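Local coordinates for protein trimethylamine-N-oxide reductase (Haemophilus influenzae, PDB 7L5I) that probably reduces S- or N-oxides such as trimethylamine N-oxide at a molybdenum centre held by two pterin guanine dinucleotide cofactors, at residues A301-E304 / E305-G309; G326-A329 / E330-K333. One frame throughout, in Å; residues are numbered along the deposited sequence.

Interaction 1: A301-E304 / E305-G309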
loop_
_atom_site.group_PDB
_atom_site.type_symbol
_atom_site.label_atom_id
_atom_site.label_comp_id
_atom_site.label_asym_id
_atom_site.label_seq_id
_atom_site.Cartn_x
_atom_site.Cartn_y
_atom_site.Cartn_z
ATOM N N ALA A 301 -20.805 -7.934 26.336
ATOM C CA ALA A 301 -22.251 -8.002 26.584
ATOM C C ALA A 301 -22.997 -6.853 25.914
ATOM O O ALA A 301 -24.116 -7.041 25.416
ATOM C CB ALA A 301 -22.539 -7.998 28.087
ATOM N N LYS A 302 -22.412 -5.655 25.900
ATOM C CA LYS A 302 -23.034 -4.535 25.202
ATOM C C LYS A 302 -23.092 -4.793 23.707
ATOM O O LYS A 302 -24.096 -4.496 23.052
ATOM C CB LYS A 302 -22.278 -3.241 25.499
ATOM C CG LYS A 302 -23.018 -2.000 25.040
ATOM C CD LYS A 302 -23.583 -1.243 26.226
ATOM C CE LYS A 302 -24.793 -0.393 25.862
ATOM N NZ LYS A 302 -26.062 -0.997 26.381
ATOM N N PHE A 303 -22.033 -5.382 23.146
ATOM C CA PHE A 303 -22.056 -5.741 21.734
ATOM C C PHE A 303 -23.113 -6.800 21.450
ATOM O O PHE A 303 -23.788 -6.759 20.413
ATOM C CB PHE A 303 -20.668 -6.237 21.303
ATOM C CG PHE A 303 -20.635 -6.805 19.926
ATOM C CD1 PHE A 303 -20.743 -5.976 18.826
ATOM C CD2 PHE A 303 -20.476 -8.149 19.723
ATOM C CE1 PHE A 303 -20.710 -6.494 17.557
ATOM C CE2 PHE A 303 -20.474 -8.682 18.446
ATOM C CZ PHE A 303 -20.578 -7.842 17.364
ATOM N N GLU A 304 -23.246 -7.786 22.337
ATOM C CA GLU A 304 -24.187 -8.865 22.079
ATOM C C GLU A 304 -25.619 -8.343 22.003
ATOM O O GLU A 304 -26.435 -8.894 21.260
ATOM C CB GLU A 304 -24.070 -9.947 23.153
ATOM C CG GLU A 304 -24.689 -11.270 22.718
ATOM C CD GLU A 304 -24.730 -12.321 23.824
ATOM O OE1 GLU A 304 -25.525 -12.135 24.768
ATOM O OE2 GLU A 304 -23.978 -13.334 23.752
ATOM N N GLU A 305 -25.936 -7.284 22.744
ATOM C CA GLU A 305 -27.265 -6.689 22.641
ATOM C C GLU A 305 -27.528 -6.170 21.233
ATOM O O GLU A 305 -28.657 -6.217 20.740
ATOM C CB GLU A 305 -27.418 -5.541 23.633
ATOM C CG GLU A 305 -27.455 -5.948 25.080
ATOM C CD GLU A 305 -27.915 -4.814 25.976
ATOM O OE1 GLU A 305 -27.376 -3.690 25.843
ATOM O OE2 GLU A 305 -28.830 -5.044 26.796
ATOM N N TYR A 306 -26.501 -5.620 20.588
ATOM C CA TYR A 306 -26.634 -5.192 19.196
ATOM C C TYR A 306 -26.772 -6.398 18.283
ATOM O O TYR A 306 -27.629 -6.444 17.392
ATOM C CB TYR A 306 -25.412 -4.351 18.807
ATOM C CG TYR A 306 -25.284 -4.055 17.325
ATOM C CD1 TYR A 306 -26.063 -3.075 16.723
ATOM C CD2 TYR A 306 -24.339 -4.709 16.541
ATOM C CE1 TYR A 306 -25.937 -2.780 15.370
ATOM C CE2 TYR A 306 -24.213 -4.422 15.182
ATOM C CZ TYR A 306 -25.004 -3.447 14.614
ATOM O OH TYR A 306 -24.877 -3.156 13.289
ATOM N N LEU A 307 -25.929 -7.398 18.503
ATOM C CA LEU A 307 -25.936 -8.597 17.682
ATOM C C LEU A 307 -27.284 -9.294 17.724
ATOM O O LEU A 307 -27.729 -9.858 16.717
ATOM C CB LEU A 307 -24.842 -9.538 18.184
ATOM C CG LEU A 307 -24.516 -10.766 17.361
ATOM C CD1 LEU A 307 -23.871 -10.375 16.047
ATOM C CD2 LEU A 307 -23.577 -11.641 18.182
ATOM N N LEU A 308 -27.938 -9.285 18.881
ATOM C CA LEU A 308 -29.213 -9.975 19.042
ATOM C C LEU A 308 -30.424 -9.090 18.790
ATOM O O LEU A 308 -31.553 -9.557 18.957
ATOM C CB LEU A 308 -29.330 -10.557 20.455
ATOM C CG LEU A 308 -28.306 -11.600 20.846
ATOM C CD1 LEU A 308 -28.618 -12.134 22.236
ATOM C CD2 LEU A 308 -28.308 -12.723 19.839
ATOM N N GLY A 309 -30.234 -7.842 18.398
ATOM C CA GLY A 309 -31.367 -7.008 18.067
ATOM C C GLY A 309 -32.103 -6.426 19.251
ATOM O O GLY A 309 -33.151 -5.798 19.064
#
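F303 meets Y306 and L307 on the buried side of a short amphipathic helix, 300-307, whose C-terminal end closes in a Schellman motif at G309. The packed side is carried by rings and branches: F303 CE1 lies 4.2 Å from Y306 CD2, and the two side chains cross obliquely, while F303 CE2 comes within 4.3 Å of L307 CD2. Helices 271-284 and 359-372 cover this face through L276, M364, T367 and M371, and Y306 OH is hydrogen-bonded to the backbone N of W652. Along the backbone, L307 N reaches F303 O at 2.9 Å with an N-H...O angle of 164°, the donor lying in the carbonyl plane.

The solvent side is looser. K302, bent at chi2 and chi4, curls over so that NZ meets E305 OE1 at 3.0 Å, nearly along the C-O axis, in a salt bridge one turn apart. E304 runs beside L308, both pointing the same way, and its OE2 is hydrogen-bonded to the hydroxyl of Y300 one turn back.

At the helix end the chain turns with positive phi at G309 (79°), where G309 N binds Y306 O at 3.1 Å, a bond of the Schellman motif. Just before the turn, an ordinary i to i+4 helix bond, L308 N to E304 O, spans 2.8 Å, its donor tilted 24° from the carbonyl plane.

Interaction 2: G326-A329 / E330-K333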
loop_
_atom_site.group_PDB
_atom_site.type_symbol
_atom_site.label_atom_id
_atom_site.label_comp_id
_atom_site.label_asym_id
_atom_site.label_seq_id
_atom_site.Cartn_x
_atom_site.Cartn_y
_atom_site.Cartn_z
ATOM N N GLY A 326 -24.515 -11.138 0.038
ATOM C CA GLY A 326 -24.547 -12.038 -1.079
ATOM C C GLY A 326 -24.105 -13.452 -0.789
ATOM O O GLY A 326 -24.035 -14.261 -1.720
ATOM N N VAL A 327 -23.803 -13.787 0.456
ATOM C CA VAL A 327 -23.437 -15.146 0.844
ATOM C C VAL A 327 -24.697 -15.853 1.339
ATOM O O VAL A 327 -25.349 -15.347 2.254
ATOM C CB VAL A 327 -22.343 -15.157 1.930
ATOM C CG1 VAL A 327 -21.999 -16.562 2.315
ATOM C CG2 VAL A 327 -21.096 -14.414 1.441
ATOM N N PRO A 328 -25.044 -17.012 0.791
ATOM C CA PRO A 328 -26.258 -17.706 1.253
ATOM C C PRO A 328 -26.239 -17.979 2.755
ATOM O O PRO A 328 -25.210 -18.324 3.335
ATOM C CB PRO A 328 -26.249 -19.013 0.452
ATOM C CG PRO A 328 -25.428 -18.728 -0.750
ATOM C CD PRO A 328 -24.378 -17.726 -0.312
ATOM N N ALA A 329 -27.419 -17.884 3.380
ATOM C CA ALA A 329 -27.494 -18.057 4.827
ATOM C C ALA A 329 -26.907 -19.395 5.271
ATOM O O ALA A 329 -26.232 -19.472 6.305
ATOM C CB ALA A 329 -28.947 -17.943 5.296
ATOM N N GLU A 330 -27.183 -20.476 4.547
ATOM C CA GLU A 330 -26.674 -21.769 5.008
ATOM C C GLU A 330 -25.151 -21.828 4.922
ATOM O O GLU A 330 -24.522 -22.546 5.699
ATOM C CB GLU A 330 -27.293 -22.925 4.220
ATOM C CG GLU A 330 -26.881 -24.335 4.721
ATOM C CD GLU A 330 -27.017 -24.525 6.238
ATOM O OE1 GLU A 330 -25.981 -24.784 6.910
ATOM O OE2 GLU A 330 -28.159 -24.407 6.750
ATOM N N THR A 331 -24.546 -21.095 3.980
ATOM C CA THR A 331 -23.089 -21.020 3.903
ATOM C C THR A 331 -22.508 -20.215 5.057
ATOM O O THR A 331 -21.478 -20.608 5.635
ATOM C CB THR A 331 -22.688 -20.419 2.560
ATOM O OG1 THR A 331 -23.142 -21.307 1.522
ATOM C CG2 THR A 331 -21.185 -20.194 2.463
ATOM N N ILE A 332 -23.158 -19.099 5.408
ATOM C CA ILE A 332 -22.768 -18.323 6.592
ATOM C C ILE A 332 -22.783 -19.215 7.828
ATOM O O ILE A 332 -21.846 -19.216 8.635
ATOM C CB ILE A 332 -23.710 -17.113 6.761
ATOM C CG1 ILE A 332 -23.616 -16.184 5.541
ATOM C CG2 ILE A 332 -23.444 -16.352 8.056
ATOM C CD1 ILE A 332 -24.439 -14.904 5.665
ATOM N N LYS A 333 -23.872 -19.972 8.017
ATOM C CA LYS A 333 -23.947 -20.830 9.190
ATOM C C LYS A 333 -22.868 -21.902 9.154
ATOM O O LYS A 333 -22.308 -22.265 10.186
ATOM C CB LYS A 333 -25.331 -21.474 9.283
ATOM C CG LYS A 333 -26.417 -20.482 9.528
ATOM C CD LYS A 333 -27.753 -21.196 9.719
ATOM C CE LYS A 333 -28.891 -20.208 9.916
ATOM N NZ LYS A 333 -30.211 -20.907 9.852
#
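A hydrophobic staple marks the start of helix 329-341: V327, just before the N-cap P328, folds against I332 at the fourth helical position, and also against T331. V327 CG1 does the touching. It stands anti to the backbone N (chi1 179°), which carries it 3.6 Å from I332 CG1 and 3.7 Å from T331 CG2, the valine and threonine side chains crossing at about a right angle. I332 also brings CD1 to 3.6 Å from V327 O. The buried side of this small apolar cluster continues into I264 of strand 262-265, which touches both V327 and T331, and into L274 and I278 of helix 271-284, which touch I332.

Two backbone bonds begin the helical ladder. I332 N reaches P328 O at 3.0 Å with an N-H...O angle of 166°, approaching nearly along the C=O axis; K333 N reaches A329 O, also at 3.0 Å and 165°. T331 N is only a weak second donor to P328 O. On the more open side, the proline ring and T331 lie side by side, P328 CB being 4.0 Å from T331 OG1. K333 is extended beyond CG, and its NZ reaches E319 of helix 318-325.

Chemically the contact divides its work: methyl and methylene groups of V327, T331 and I332 meet on the side facing strand 262-265 and helix 271-284, P328 O is held by one straight bond and one weak one, and the charge of K333 is met by the E319 carboxylate, a salt bridge that ties helix 329-341 to helix 318-325.

Overall arrangement
Interaction 1 closes before interaction 2 opens along the chain: 301-309 ends one helix, and 326-333 begins another, with helix 318-325 between them. Their centres are 21 Å apart and their nearest atoms about 10 Å, so they do not touch. Helix 271-284 links them, receiving F303, L307 and L308 from interaction 1 and I332 and K333 from interaction 2. Both lie on the same side of the chain's centre, 34 and 31 Å from it respectively. Interaction 2 is near the cofactor, the V327 side chain being about 9 Å from a bound molybdopterin guanine dinucleotide; at that distance it is not in direct contact with the cofactor.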